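PDB 5CDD: structural polyprotein, VP1 from Israeli acute paralysis virus, which probably serves as a structural coat protein, a jelly-roll building block of the viral capsid and of the pentamers from which it is built. Local coordinates for residues W53-N58 / T174-I179; C108-F113 / L168-N173. One frame throughout, in Å; residues are numbered along the deposited sequence.

Contact 1: residues W53-N58 / T174-I179; sequences WILQAN and TSTTQI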
ATOM      1  N   TRP A  53      21.535  32.526 -30.230  1.00 37.35           N
ATOM      2  CA  TRP A  53      22.178  31.709 -31.246  1.00 35.91           C
ATOM      3  C   TRP A  53      21.398  31.856 -32.545  1.00 36.14           C
ATOM      4  O   TRP A  53      20.305  31.310 -32.692  1.00 35.99           O
ATOM      5  CB  TRP A  53      22.211  30.246 -30.805  1.00 34.66           C
ATOM      6  CG  TRP A  53      23.092  29.387 -31.658  1.00 34.40           C
ATOM      7  CD1 TRP A  53      24.292  29.739 -32.208  1.00 33.98           C
ATOM      8  CD2 TRP A  53      22.879  28.013 -32.007  1.00 34.75           C
ATOM      9  NE1 TRP A  53      24.839  28.671 -32.877  1.00 34.14           N
ATOM     10  CE2 TRP A  53      23.994  27.599 -32.770  1.00 34.90           C
ATOM     11  CE3 TRP A  53      21.854  27.091 -31.748  1.00 35.10           C
ATOM     12  CZ2 TRP A  53      24.116  26.298 -33.279  1.00 33.51           C
ATOM     13  CZ3 TRP A  53      21.976  25.797 -32.253  1.00 34.09           C
ATOM     14  CH2 TRP A  53      23.100  25.415 -33.009  1.00 34.16           C
ATOM     15  N   ILE A  54      21.969  32.603 -33.481  1.00 36.39           N
ATOM     16  CA  ILE A  54      21.325  32.851 -34.763  1.00 36.15           C
ATOM     17  C   ILE A  54      21.618  31.761 -35.786  1.00 36.84           C
ATOM     18  O   ILE A  54      22.769  31.370 -35.987  1.00 37.76           O
ATOM     19  CB  ILE A  54      21.762  34.212 -35.331  1.00 34.66           C
ATOM     20  CG1 ILE A  54      21.522  35.300 -34.282  1.00 33.69           C
ATOM     21  CG2 ILE A  54      20.984  34.525 -36.596  1.00 34.35           C
ATOM     22  CD1 ILE A  54      22.059  36.658 -34.656  1.00 32.29           C
ATOM     23  N   LEU A  55      20.561  31.274 -36.426  1.00 37.15           N
ATOM     24  CA  LEU A  55      20.673  30.229 -37.434  1.00 38.35           C
ATOM     25  C   LEU A  55      19.728  30.497 -38.593  1.00 40.21           C
ATOM     26  O   LEU A  55      18.697  31.147 -38.429  1.00 40.32           O
ATOM     27  CB  LEU A  55      20.340  28.865 -36.830  1.00 37.49           C
ATOM     28  CG  LEU A  55      21.279  28.326 -35.756  1.00 36.50           C
ATOM     29  CD1 LEU A  55      20.783  26.967 -35.306  1.00 36.22           C
ATOM     30  CD2 LEU A  55      22.690  28.222 -36.307  1.00 35.37           C
ATOM     31  N   GLN A  56      20.081  29.981 -39.764  1.00 42.13           N
ATOM     32  CA  GLN A  56      19.262  30.154 -40.951  1.00 44.54           C
ATOM     33  C   GLN A  56      18.335  28.962 -41.128  1.00 44.61           C
ATOM     34  O   GLN A  56      18.481  27.943 -40.455  1.00 45.36           O
ATOM     35  CB  GLN A  56      20.152  30.307 -42.181  1.00 47.48           C
ATOM     36  CG  GLN A  56      21.070  31.512 -42.128  1.00 51.11           C
ATOM     37  CD  GLN A  56      22.033  31.550 -43.295  1.00 54.95           C
ATOM     38  OE1 GLN A  56      22.867  30.654 -43.456  1.00 56.43           O
ATOM     39  NE2 GLN A  56      21.923  32.584 -44.122  1.00 56.01           N
ATOM     40  N   ALA A  57      17.377  29.094 -42.039  1.00 43.97           N
ATOM     41  CA  ALA A  57      16.415  28.032 -42.299  1.00 44.13           C
ATOM     42  C   ALA A  57      17.063  26.828 -42.975  1.00 44.35           C
ATOM     43  O   ALA A  57      18.142  26.931 -43.553  1.00 45.19           O
ATOM     44  CB  ALA A  57      15.279  28.567 -43.162  1.00 43.13           C
ATOM     45  N   ASN A  58      16.396  25.684 -42.884  1.00 45.24           N
ATOM     46  CA  ASN A  58      16.866  24.440 -43.484  1.00 46.21           C
ATOM     47  C   ASN A  58      18.373  24.219 -43.425  1.00 45.55           C
ATOM     48  O   ASN A  58      18.961  23.725 -44.388  1.00 46.02           O
ATOM     49  CB  ASN A  58      16.415  24.365 -44.943  1.00 48.93           C
ATOM     50  CG  ASN A  58      14.918  24.543 -45.101  1.00 53.25           C
ATOM     51  OD1 ASN A  58      14.348  25.537 -44.647  1.00 55.18           O
ATOM     52  ND2 ASN A  58      14.274  23.587 -45.759  1.00 55.66           N
ATOM     53  N   THR A 174      12.751  27.009 -40.328  1.00 39.23           N
ATOM     54  CA  THR A 174      12.682  28.459 -40.402  1.00 40.14           C
ATOM     55  C   THR A 174      13.927  29.035 -39.762  1.00 40.84           C
ATOM     56  O   THR A 174      14.636  28.333 -39.046  1.00 40.40           O
ATOM     57  CB  THR A 174      11.464  28.983 -39.644  1.00 39.96           C
ATOM     58  OG1 THR A 174      11.645  28.783 -38.235  1.00 41.91           O
ATOM     59  CG2 THR A 174      10.210  28.238 -40.100  1.00 39.48           C
ATOM     60  N   SER A 175      14.187  30.312 -40.007  1.00 42.31           N
ATOM     61  CA  SER A 175      15.347  30.964 -39.432  1.00 43.70           C
ATOM     62  C   SER A 175      15.047  31.162 -37.957  1.00 42.98           C
ATOM     63  O   SER A 175      14.020  31.744 -37.596  1.00 43.28           O
ATOM     64  CB  SER A 175      15.565  32.305 -40.105  1.00 46.46           C
ATOM     65  OG  SER A 175      16.905  32.727 -39.936  1.00 53.50           O
ATOM     66  N   THR A 176      15.936  30.663 -37.107  1.00 42.51           N
ATOM     67  CA  THR A 176      15.741  30.761 -35.671  1.00 41.11           C
ATOM     68  C   THR A 176      16.768  31.582 -34.909  1.00 40.49           C
ATOM     69  O   THR A 176      17.813  31.968 -35.427  1.00 41.25           O
ATOM     70  CB  THR A 176      15.694  29.362 -35.027  1.00 40.32           C
ATOM     71  OG1 THR A 176      16.876  28.627 -35.372  1.00 39.55           O
ATOM     72  CG2 THR A 176      14.475  28.608 -35.507  1.00 39.41           C
ATOM     73  N   THR A 177      16.430  31.840 -33.655  1.00 39.32           N
ATOM     74  CA  THR A 177      17.264  32.581 -32.729  1.00 39.16           C
ATOM     75  C   THR A 177      16.841  32.103 -31.342  1.00 37.89           C
ATOM     76  O   THR A 177      15.698  32.301 -30.932  1.00 38.27           O
ATOM     77  CB  THR A 177      17.039  34.100 -32.865  1.00 39.61           C
ATOM     78  OG1 THR A 177      17.786  34.776 -31.850  1.00 42.85           O
ATOM     79  CG2 THR A 177      15.562  34.452 -32.740  1.00 39.20           C
ATOM     80  N   GLN A 178      17.749  31.448 -30.625  1.00 36.61           N
ATOM     81  CA  GLN A 178      17.403  30.934 -29.306  1.00 34.74           C
ATOM     82  C   GLN A 178      18.476  31.096 -28.246  1.00 32.82           C
ATOM     83  O   GLN A 178      19.648  31.331 -28.546  1.00 31.86           O
ATOM     84  CB  GLN A 178      17.041  29.447 -29.394  1.00 36.26           C
ATOM     85  CG  GLN A 178      16.431  29.019 -30.717  1.00 39.30           C
ATOM     86  CD  GLN A 178      17.474  28.561 -31.721  1.00 38.95           C
ATOM     87  OE1 GLN A 178      18.513  29.196 -31.898  1.00 39.78           O
ATOM     88  NE2 GLN A 178      17.191  27.455 -32.391  1.00 39.06           N
ATOM     89  N   ILE A 179      18.048  30.973 -26.994  1.00 31.51           N
ATOM     90  CA  ILE A 179      18.950  31.049 -25.856  1.00 30.00           C
ATOM     91  C   ILE A 179      19.370  29.603 -25.631  1.00 30.08           C
ATOM     92  O   ILE A 179      18.524  28.728 -25.442  1.00 30.96           O
ATOM     93  CB  ILE A 179      18.233  31.564 -24.594  1.00 28.49           C
ATOM     94  CG1 ILE A 179      17.643  32.953 -24.855  1.00 28.49           C
ATOM     95  CG2 ILE A 179      19.210  31.614 -23.437  1.00 26.92           C
ATOM     96  CD1 ILE A 179      16.788  33.485 -23.725  1.00 25.41           C
TER

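Contact 2: residues C108-F113 / L168-N173; sequences CYIRSF and LMYFSN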
ATOM      1  N   CYS A 108       6.739  26.471 -37.688  1.00 41.53           N
ATOM      2  CA  CYS A 108       8.113  26.278 -37.257  1.00 39.68           C
ATOM      3  C   CYS A 108       8.285  25.063 -36.358  1.00 38.52           C
ATOM      4  O   CYS A 108       7.532  24.871 -35.404  1.00 39.19           O
ATOM      5  CB  CYS A 108       8.598  27.527 -36.522  1.00 39.26           C
ATOM      6  SG  CYS A 108      10.248  27.374 -35.819  1.00 43.30           S
ATOM      7  N   TYR A 109       9.282  24.243 -36.674  1.00 36.57           N
ATOM      8  CA  TYR A 109       9.574  23.057 -35.882  1.00 34.56           C
ATOM      9  C   TYR A 109      11.082  22.893 -35.746  1.00 33.39           C
ATOM     10  O   TYR A 109      11.846  23.356 -36.593  1.00 32.19           O
ATOM     11  CB  TYR A 109       8.948  21.811 -36.520  1.00 35.05           C
ATOM     12  CG  TYR A 109       9.563  21.378 -37.831  1.00 35.94           C
ATOM     13  CD1 TYR A 109      10.799  20.731 -37.867  1.00 36.51           C
ATOM     14  CD2 TYR A 109       8.907  21.607 -39.040  1.00 36.59           C
ATOM     15  CE1 TYR A 109      11.365  20.322 -39.071  1.00 37.33           C
ATOM     16  CE2 TYR A 109       9.464  21.204 -40.251  1.00 37.54           C
ATOM     17  CZ  TYR A 109      10.692  20.562 -40.258  1.00 38.44           C
ATOM     18  OH  TYR A 109      11.249  20.158 -41.450  1.00 41.50           O
ATOM     19  N   ILE A 110      11.504  22.239 -34.668  1.00 33.10           N
ATOM     20  CA  ILE A 110      12.921  22.020 -34.404  1.00 31.52           C
ATOM     21  C   ILE A 110      13.243  20.530 -34.367  1.00 31.14           C
ATOM     22  O   ILE A 110      12.597  19.768 -33.653  1.00 31.37           O
ATOM     23  CB  ILE A 110      13.334  22.634 -33.049  1.00 31.17           C
ATOM     24  CG1 ILE A 110      12.907  24.105 -32.977  1.00 29.53           C
ATOM     25  CG2 ILE A 110      14.831  22.494 -32.855  1.00 29.78           C
ATOM     26  CD1 ILE A 110      13.581  25.005 -33.983  1.00 29.03           C
ATOM     27  N   ARG A 111      14.244  20.125 -35.140  1.00 31.88           N
ATOM     28  CA  ARG A 111      14.673  18.729 -35.198  1.00 32.05           C
ATOM     29  C   ARG A 111      16.119  18.631 -34.723  1.00 31.51           C
ATOM     30  O   ARG A 111      16.942  19.490 -35.037  1.00 32.01           O
ATOM     31  CB  ARG A 111      14.594  18.201 -36.635  1.00 34.52           C
ATOM     32  CG  ARG A 111      13.199  18.127 -37.233  1.00 37.78           C
ATOM     33  CD  ARG A 111      12.465  16.869 -36.795  1.00 43.37           C
ATOM     34  NE  ARG A 111      13.048  15.636 -37.332  1.00 44.73           N
ATOM     35  CZ  ARG A 111      13.067  15.304 -38.621  1.00 44.71           C
ATOM     36  NH1 ARG A 111      12.540  16.111 -39.532  1.00 45.06           N
ATOM     37  NH2 ARG A 111      13.597  14.147 -39.002  1.00 42.97           N
ATOM     38  N   SER A 112      16.428  17.588 -33.961  1.00 31.15           N
ATOM     39  CA  SER A 112      17.788  17.379 -33.478  1.00 30.75           C
ATOM     40  C   SER A 112      18.186  15.931 -33.747  1.00 29.44           C
ATOM     41  O   SER A 112      17.401  15.010 -33.528  1.00 28.69           O
ATOM     42  CB  SER A 112      17.892  17.700 -31.982  1.00 31.15           C
ATOM     43  OG  SER A 112      16.977  16.937 -31.220  1.00 36.54           O
ATOM     44  N   PHE A 113      19.405  15.740 -34.239  1.00 28.72           N
ATOM     45  CA  PHE A 113      19.907  14.411 -34.564  1.00 28.22           C
ATOM     46  C   PHE A 113      21.260  14.176 -33.910  1.00 28.30           C
ATOM     47  O   PHE A 113      21.784  15.033 -33.199  1.00 27.77           O
ATOM     48  CB  PHE A 113      20.084  14.271 -36.079  1.00 28.04           C
ATOM     49  CG  PHE A 113      18.881  14.673 -36.880  1.00 27.35           C
ATOM     50  CD1 PHE A 113      17.897  13.743 -37.200  1.00 28.32           C
ATOM     51  CD2 PHE A 113      18.732  15.984 -37.319  1.00 26.82           C
ATOM     52  CE1 PHE A 113      16.782  14.114 -37.950  1.00 27.73           C
ATOM     53  CE2 PHE A 113      17.623  16.365 -38.066  1.00 26.72           C
ATOM     54  CZ  PHE A 113      16.645  15.428 -38.382  1.00 27.23           C
ATOM     55  N   LEU A 168      25.736  16.373 -31.183  1.00 29.59           N
ATOM     56  CA  LEU A 168      24.399  16.786 -31.587  1.00 29.19           C
ATOM     57  C   LEU A 168      24.395  17.607 -32.877  1.00 29.34           C
ATOM     58  O   LEU A 168      25.355  18.319 -33.185  1.00 29.29           O
ATOM     59  CB  LEU A 168      23.752  17.611 -30.471  1.00 28.43           C
ATOM     60  CG  LEU A 168      22.311  18.066 -30.704  1.00 27.58           C
ATOM     61  CD1 LEU A 168      21.384  16.880 -30.508  1.00 29.65           C
ATOM     62  CD2 LEU A 168      21.951  19.180 -29.738  1.00 27.92           C
ATOM     63  N   MET A 169      23.308  17.492 -33.631  1.00 29.49           N
ATOM     64  CA  MET A 169      23.141  18.244 -34.865  1.00 30.40           C
ATOM     65  C   MET A 169      21.778  18.925 -34.808  1.00 31.08           C
ATOM     66  O   MET A 169      20.754  18.271 -34.630  1.00 30.82           O
ATOM     67  CB  MET A 169      23.219  17.327 -36.081  1.00 31.21           C
ATOM     68  CG  MET A 169      23.076  18.077 -37.390  1.00 33.21           C
ATOM     69  SD  MET A 169      23.484  17.074 -38.812  1.00 39.25           S
ATOM     70  CE  MET A 169      21.953  16.157 -39.041  1.00 38.43           C
ATOM     71  N   TYR A 170      21.779  20.243 -34.965  1.00 32.03           N
ATOM     72  CA  TYR A 170      20.563  21.043 -34.892  1.00 32.86           C
ATOM     73  C   TYR A 170      19.945  21.328 -36.258  1.00 33.32           C
ATOM     74  O   TYR A 170      20.645  21.402 -37.264  1.00 33.76           O
ATOM     75  CB  TYR A 170      20.891  22.361 -34.198  1.00 34.68           C
ATOM     76  CG  TYR A 170      19.710  23.051 -33.576  1.00 36.87           C
ATOM     77  CD1 TYR A 170      19.091  22.520 -32.447  1.00 37.99           C
ATOM     78  CD2 TYR A 170      19.221  24.245 -34.100  1.00 37.81           C
ATOM     79  CE1 TYR A 170      18.015  23.165 -31.850  1.00 41.43           C
ATOM     80  CE2 TYR A 170      18.145  24.899 -33.514  1.00 40.12           C
ATOM     81  CZ  TYR A 170      17.546  24.354 -32.388  1.00 42.06           C
ATOM     82  OH  TYR A 170      16.481  24.994 -31.795  1.00 45.45           O
ATOM     83  N   PHE A 171      18.627  21.497 -36.288  1.00 33.72           N
ATOM     84  CA  PHE A 171      17.933  21.789 -37.535  1.00 34.37           C
ATOM     85  C   PHE A 171      16.561  22.415 -37.322  1.00 35.28           C
ATOM     86  O   PHE A 171      15.847  22.074 -36.385  1.00 36.08           O
ATOM     87  CB  PHE A 171      17.759  20.520 -38.371  1.00 34.76           C
ATOM     88  CG  PHE A 171      17.037  20.757 -39.668  1.00 36.90           C
ATOM     89  CD1 PHE A 171      17.712  21.273 -40.770  1.00 38.12           C
ATOM     90  CD2 PHE A 171      15.668  20.528 -39.767  1.00 37.28           C
ATOM     91  CE1 PHE A 171      17.034  21.560 -41.952  1.00 38.00           C
ATOM     92  CE2 PHE A 171      14.980  20.814 -40.947  1.00 38.55           C
ATOM     93  CZ  PHE A 171      15.665  21.332 -42.041  1.00 37.93           C
ATOM     94  N   SER A 172      16.198  23.335 -38.208  1.00 36.82           N
ATOM     95  CA  SER A 172      14.898  23.996 -38.149  1.00 37.83           C
ATOM     96  C   SER A 172      14.509  24.387 -39.568  1.00 38.32           C
ATOM     97  O   SER A 172      15.373  24.692 -40.386  1.00 39.26           O
ATOM     98  CB  SER A 172      14.963  25.244 -37.261  1.00 38.29           C
ATOM     99  OG  SER A 172      13.689  25.868 -37.142  1.00 38.58           O
ATOM    100  N   ASN A 173      13.215  24.380 -39.863  1.00 38.48           N
ATOM    101  CA  ASN A 173      12.767  24.739 -41.200  1.00 38.99           C
ATOM    102  C   ASN A 173      12.694  26.248 -41.413  1.00 39.60           C
ATOM    103  O   ASN A 173      12.614  26.710 -42.545  1.00 41.03           O
ATOM    104  CB  ASN A 173      11.406  24.090 -41.504  1.00 38.65           C
ATOM    105  CG  ASN A 173      10.306  24.565 -40.574  1.00 39.04           C
ATOM    106  OD1 ASN A 173      10.578  25.070 -39.491  1.00 40.15           O
ATOM    107  ND2 ASN A 173       9.057  24.386 -40.986  1.00 38.24           N
TER

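Contact 1: residues W53-N58 / T174-I179
Ser-175 OG gives its proton to Leu-55 O at 2.8 Å, and Thr-176 N makes a weak bond to the same carbonyl. A chi1 of -159° swings the Ser-175 hydroxyl away from its own amide and across to the facing chain, where it also brushes Gln-56 CA. In return, Leu-55 N bonds Thr-176 O at 3.0 Å. Further along, Trp-53 and Gln-178 form an antiparallel hydrogen-bonded pair. Trp-53 N reaches Gln-178 O over 2.8 Å, whereas Gln-178 N meets Trp-53 O over a longer 3.3 Å and from above the carbonyl plane. A CA-H...O contact from Thr-177 CA falls on that same Trp-53 oxygen. The Ala-57 methyl rests on the Thr-174 backbone, CB to C 3.7 Å. On the face carrying Trp-53, Leu-55, Thr-176 and Gln-178, Leu-55 CD1 lies over the rim of the indole, and the indole ring meets that of Tyr-170. Strand 176-184 lies between strands 47-55 and 87-98, Ile-179 pairing with Phe-97. The two segments are thus joined chiefly, by number, through main-chain bonds, and the Leu-55 oxygen is shared between a side-chain hydroxyl and a weak backbone donor.

Contact 2: residues C108-F113 / L168-N173
Phe-113 and Phe-171 lie side by side and point the same way, Phe-171 CB near the plane of the Phe-113 ring at its edge, 4.2 Å from CE2. The Met-169 methyl comes obliquely to the neighbouring CD2 of the Phe-113 ring, CE 3.7 Å away, its chain extended until a bend at chi3 (81°) turns CE toward the ring. Arg-111 CB meets the edge of the Phe-171 ring, while the guanidinium turns one face to Phe-113 CZ and brings NH2 to the edge of that ring, in its plane. On the opposite face of the sheet, Ile-110 CG2 packs against the phenol end of Tyr-170. Leu-300 of a neighbouring structural polyprotein chain packs on both phenylalanines. Straight bonds tie the backbones, Arg-111 N to Phe-171 O at 2.8 Å and Phe-113 N to Met-169 O at 2.9 Å. At the polar edge, Asn-173 CG sits over one face of the Tyr-109 ring, the amide inclined 33° to it. Its OD1 accepts Tyr-109 N at 3.2 Å and its ND2 bonds Thr-107 O, so both ends of the amide are occupied. Strands 61-62 and 131-133 flank the pair, giving the order C-H-E-F of one sheet of a viral jelly roll.

How the contacts relate
The two contacts, with centres about 10 Å apart, belong to facing sheets of the jelly roll. Contact 1 joins the first and last strands of the BIDG sheet, conventionally lettered B and I, and contact 2 strands E and H of the CHEF sheet. Asn-173 and Thr-174 are consecutive, so the short turn between strands 166-172 and 176-184 carries the chain directly from one contact to the other. Between the sheets, Tyr-170 of contact 2 meets Leu-55 of contact 1, and at the turn end Asn-58 CA packs 3.3 Å from Phe-171 CE1. The contacts also meet across a subunit boundary: Ile-179 of contact 1 packs on Arg-111 of another copy of this protein.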